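Local atomic coordinates of antifungal protein GAFP-1 (Gastrodia elata, PDB entry 1XD5), a protein that probably binds mannose through its bulb-type lectin domain, acting as a monomeric orchid lectin with antifungal activity. Residues A[20-25]-A[32-37]; A[28-33]-A[44-49]. All blocks are in the same frame, centred on the assembly; numbering follows the deposited sequence.

Contact 1 of 2, residues A[20-25]-A[32-37]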
# COMPACT_ATOMS: atom_id res chain seq x y z
N GLY A 20 9.07 -13.46 2.87
CA GLY A 20 10.16 -12.51 2.80
C GLY A 20 9.79 -11.17 2.18
O GLY A 20 10.66 -10.32 1.98
N TYR A 21 8.51 -10.99 1.86
CA TYR A 21 8.04 -9.73 1.28
C TYR A 21 7.47 -8.81 2.35
O TYR A 21 6.70 -9.23 3.21
CB TYR A 21 6.99 -9.96 0.19
CG TYR A 21 7.40 -10.94 -0.89
CD1 TYR A 21 6.47 -11.83 -1.43
CD2 TYR A 21 8.71 -10.98 -1.37
CE1 TYR A 21 6.84 -12.73 -2.42
CE2 TYR A 21 9.09 -11.89 -2.35
CZ TYR A 21 8.15 -12.75 -2.87
OH TYR A 21 8.51 -13.65 -3.84
N LEU A 22 7.86 -7.54 2.25
CA LEU A 22 7.47 -6.55 3.23
C LEU A 22 7.05 -5.29 2.50
O LEU A 22 7.85 -4.72 1.75
CB LEU A 22 8.64 -6.24 4.17
CG LEU A 22 8.41 -5.27 5.33
CD1 LEU A 22 7.56 -5.94 6.40
CD2 LEU A 22 9.74 -4.84 5.90
N PHE A 23 5.82 -4.85 2.74
CA PHE A 23 5.31 -3.62 2.14
C PHE A 23 5.03 -2.68 3.29
O PHE A 23 4.09 -2.89 4.07
CB PHE A 23 4.01 -3.91 1.37
CG PHE A 23 3.56 -2.78 0.49
CD1 PHE A 23 4.34 -2.33 -0.57
CD2 PHE A 23 2.31 -2.19 0.68
CE1 PHE A 23 3.91 -1.31 -1.40
CE2 PHE A 23 1.88 -1.16 -0.15
CZ PHE A 23 2.67 -0.73 -1.19
N ILE A 24 5.86 -1.65 3.40
CA ILE A 24 5.93 -0.87 4.63
C ILE A 24 5.83 0.64 4.38
O ILE A 24 6.45 1.18 3.46
CB ILE A 24 7.21 -1.26 5.43
CG1 ILE A 24 7.30 -0.50 6.76
CG2 ILE A 24 8.48 -1.08 4.59
CD1 ILE A 24 8.28 -1.14 7.78
N ILE A 25 5.03 1.32 5.19
CA ILE A 25 5.04 2.78 5.19
C ILE A 25 6.05 3.25 6.25
O ILE A 25 5.87 3.03 7.45
CB ILE A 25 3.62 3.38 5.37
CG1 ILE A 25 3.66 4.91 5.46
CG2 ILE A 25 2.90 2.78 6.59
CD1 ILE A 25 4.13 5.60 4.16
N VAL A 32 7.44 1.45 0.64
CA VAL A 32 8.44 0.59 0.00
C VAL A 32 8.08 -0.89 0.06
O VAL A 32 7.63 -1.39 1.09
CB VAL A 32 9.85 0.78 0.63
CG1 VAL A 32 10.90 -0.01 -0.17
CG2 VAL A 32 10.24 2.26 0.73
N LEU A 33 8.29 -1.57 -1.07
CA LEU A 33 8.24 -3.02 -1.11
C LEU A 33 9.66 -3.60 -1.02
O LEU A 33 10.51 -3.32 -1.87
CB LEU A 33 7.54 -3.50 -2.39
CG LEU A 33 7.35 -5.01 -2.55
CD1 LEU A 33 6.55 -5.64 -1.42
CD2 LEU A 33 6.71 -5.31 -3.87
N TYR A 34 9.91 -4.39 0.02
CA TYR A 34 11.18 -5.11 0.13
C TYR A 34 11.03 -6.57 -0.20
O TYR A 34 10.09 -7.23 0.25
CB TYR A 34 11.75 -4.98 1.54
CG TYR A 34 12.16 -3.59 1.89
CD1 TYR A 34 13.40 -3.10 1.53
CD2 TYR A 34 11.29 -2.75 2.60
CE1 TYR A 34 13.78 -1.80 1.85
CE2 TYR A 34 11.67 -1.45 2.93
CZ TYR A 34 12.92 -0.99 2.54
OH TYR A 34 13.32 0.29 2.86
N ASP A 35 11.98 -7.09 -0.96
CA ASP A 35 12.04 -8.50 -1.27
C ASP A 35 13.28 -9.03 -0.54
O ASP A 35 14.42 -8.81 -0.97
CB ASP A 35 12.16 -8.68 -2.79
CG ASP A 35 12.25 -10.15 -3.21
OD1 ASP A 35 12.54 -11.02 -2.37
OD2 ASP A 35 12.04 -10.50 -4.37
N ASN A 36 13.05 -9.70 0.59
CA ASN A 36 14.14 -10.13 1.45
C ASN A 36 15.18 -9.03 1.68
O ASN A 36 16.36 -9.20 1.37
CB ASN A 36 14.76 -11.43 0.90
CG ASN A 36 13.76 -12.56 0.90
OD1 ASN A 36 12.99 -12.74 -0.05
ND2 ASN A 36 13.72 -13.30 1.99
N ASN A 37 14.68 -7.89 2.18
CA ASN A 37 15.47 -6.71 2.54
C ASN A 37 15.99 -5.85 1.37
O ASN A 37 16.67 -4.86 1.59
CB ASN A 37 16.62 -7.06 3.50
CG ASN A 37 16.13 -7.77 4.75
OD1 ASN A 37 15.75 -8.95 4.71
ND2 ASN A 37 16.13 -7.07 5.86
O HOH W 1 12.01 -7.92 3.28
O HOH W 2 11.03 -12.95 -5.05
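I24 lays its CG2 methyl against the rim of the Y34 ring, in the ring plane and 3.6 Å from CE2, while V32 CG1 sits over one ring face. With I24 CG1 anti to the backbone N (chi1 -178°), CG2 falls between N and the carbonyl carbon, on the side of the tyrosine. L22 meets the same ring more loosely, its CD2 4.2 Å from Y34 CD2.

Beneath these side chains runs an antiparallel ladder. L22 and Y34 form a hydrogen-bonded pair, with Y34 N to L22 O the shorter link at 2.7 Å and nearly straight (171°); I24 and V32 pair in the same way, I24 N lying 2.9 Å from V32 O. Past the strand end, N36 N still reaches G20 O at 2.8 Å.

Y21, F23, L33 and D35 occupy the other face. F23 crosses L33 at about a right angle and turns its ring edge to L33 CB, which lies 3.9 Å from F23 CD1. Y21 runs alongside D35 with ring and carboxylate planes perpendicular, and D35 OD1 meets the ring edge 3.6 Å from Y21 CE2. A water bridges Y21 OH and D35 OD2, the latter also salt-bridged to R91.

V32 and Y34 fit the tail of the Q-x-D-x-N-x-V-x-Y motif that binds mannose in monocot lectins, and Y34 OH is hydrogen-bonded to Q26, its first residue. This hairpin is the middle of a four-stranded antiparallel sheet, flanked by strands 15-18 and 38-42, while F23, L33 and Y21 pack on strand 84-87 of another sheet.

Contact 2 of 2, residues A[28-33]-A[44-49]. With SO4 (sulfate ion), chain E.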
# COMPACT_ATOMS: atom_id res chain seq x y z
N ASP A 28 10.19 7.77 7.19
CA ASP A 28 10.64 8.81 6.26
C ASP A 28 9.58 9.13 5.19
O ASP A 28 9.84 9.91 4.27
CB ASP A 28 11.98 8.45 5.62
CG ASP A 28 11.88 7.29 4.62
OD1 ASP A 28 10.81 6.66 4.50
OD2 ASP A 28 12.86 6.94 3.92
N CYS A 29 8.40 8.52 5.34
CA CYS A 29 7.25 8.70 4.43
C CYS A 29 7.37 8.02 3.06
O CYS A 29 6.52 8.24 2.18
CB CYS A 29 6.85 10.18 4.29
SG CYS A 29 6.04 10.81 5.77
N ASN A 30 8.40 7.20 2.89
CA ASN A 30 8.51 6.37 1.70
C ASN A 30 7.67 5.13 1.89
O ASN A 30 7.70 4.51 2.95
CB ASN A 30 9.97 5.97 1.47
CG ASN A 30 10.33 5.82 -0.00
OD1 ASN A 30 11.48 5.47 -0.34
ND2 ASN A 30 9.38 6.10 -0.88
N LEU A 31 6.91 4.77 0.86
CA LEU A 31 6.17 3.52 0.86
C LEU A 31 6.99 2.54 0.02
O LEU A 31 7.25 2.79 -1.15
CB LEU A 31 4.78 3.72 0.24
CG LEU A 31 3.90 2.49 0.05
CD1 LEU A 31 3.60 1.78 1.39
CD2 LEU A 31 2.60 2.89 -0.66
N VAL A 32 7.44 1.45 0.64
CA VAL A 32 8.44 0.59 0.00
C VAL A 32 8.08 -0.89 0.06
O VAL A 32 7.63 -1.39 1.09
CB VAL A 32 9.85 0.78 0.63
CG1 VAL A 32 10.90 -0.01 -0.17
CG2 VAL A 32 10.24 2.26 0.73
N LEU A 33 8.29 -1.57 -1.07
CA LEU A 33 8.24 -3.02 -1.11
C LEU A 33 9.66 -3.60 -1.02
O LEU A 33 10.51 -3.32 -1.87
CB LEU A 33 7.54 -3.50 -2.39
CG LEU A 33 7.35 -5.01 -2.55
CD1 LEU A 33 6.55 -5.64 -1.42
CD2 LEU A 33 6.71 -5.31 -3.87
N GLY A 44 8.61 6.75 -3.66
CA GLY A 44 9.60 7.79 -3.86
C GLY A 44 9.27 9.06 -3.09
O GLY A 44 9.57 10.16 -3.55
N THR A 45 8.66 8.90 -1.92
CA THR A 45 8.21 10.05 -1.14
C THR A 45 9.00 10.21 0.15
O THR A 45 8.53 10.88 1.09
CB THR A 45 6.70 9.94 -0.84
OG1 THR A 45 6.40 8.61 -0.42
CG2 THR A 45 5.87 10.12 -2.13
N ASN A 46 10.17 9.58 0.22
CA ASN A 46 11.08 9.79 1.35
C ASN A 46 11.37 11.27 1.51
O ASN A 46 11.65 11.97 0.51
CB ASN A 46 12.39 9.02 1.16
CG ASN A 46 13.07 9.31 -0.18
OD1 ASN A 46 12.55 8.94 -1.23
ND2 ASN A 46 14.22 9.96 -0.14
N GLY A 47 11.27 11.76 2.74
CA GLY A 47 11.63 13.13 3.03
C GLY A 47 10.54 14.16 2.78
O GLY A 47 10.76 15.34 3.08
N LYS A 48 9.38 13.75 2.26
CA LYS A 48 8.27 14.69 2.01
C LYS A 48 7.66 15.18 3.31
O LYS A 48 7.12 16.29 3.39
CB LYS A 48 7.18 14.05 1.14
CG LYS A 48 7.61 13.72 -0.27
CD LYS A 48 7.89 14.96 -1.09
CE LYS A 48 8.01 14.60 -2.57
NZ LYS A 48 8.27 15.80 -3.40
N ALA A 49 7.76 14.33 4.33
CA ALA A 49 7.28 14.62 5.67
C ALA A 49 7.76 13.45 6.52
O ALA A 49 8.53 12.61 6.03
CB ALA A 49 5.76 14.72 5.68
S SO4 E . 15.54 12.17 2.83
O1 SO4 E . 15.93 12.43 1.46
O2 SO4 E . 14.83 13.33 3.32
O3 SO4 E . 16.71 11.92 3.66
O4 SO4 E . 14.65 11.02 2.89
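G47 N donates to D28 O in the carbonyl plane (2.8 Å), tying the type II turn T45–K48 to the bend before strand 31-35, and N46 CA adds a CA-H...O contact to the same oxygen. At the next carbonyl, C29 O, T45 OG1 donates at 2.6 Å, approaching 24° out of the carbonyl plane. The threonine's chi1 of 45° places this hydroxyl between its own backbone N and carbonyl carbon, from where it reaches C29 O. S43 OG bonds to T45 OG1 and to L31 N, so the hydroxyl pair links the loop to the start of the strand.

D28, N30 and V32 match the middle of the mannose-binding signature of bulb-type lectins, consistent with a mannose site here. D28 OD1 takes N30 N from above the carboxylate plane (2.9 Å), an Asx turn, and also holds Q26 NE2. The other carboxylate oxygen, D28 OD2, lies 3.5 Å from N46 CB. N30 and N46 run side by side, their amide planes 46° apart.

C29, disulfide-bonded to C52, brings SG 3.9 Å from A49 CB. At the outer side of the turn, N46 ND2 donates to O4 of a sulfate, probably from the crystallisation liquor, at 3.2 Å.

Contacts 1 and 2 have centres 13 Å apart and share V32 and L33 on strand 31-35, which contact 1 pairs with strand 21-25 and contact 2 joins, at its beginning, to the loop between strands 38-42 and 52-56. Along the chain, 20-25 comes first, then 28-33 overlapping 32-37, then 44-49. They also touch directly, F23 packing against L31. The mannose-binding signature thus starts in the hairpin bend, passes through contact 2 and ends at Y34 in contact 1, so both contacts shape one probable mannose site. Contact 2 also lies where the chain leaves this sheet for the next one of the bulb-type lectin domain.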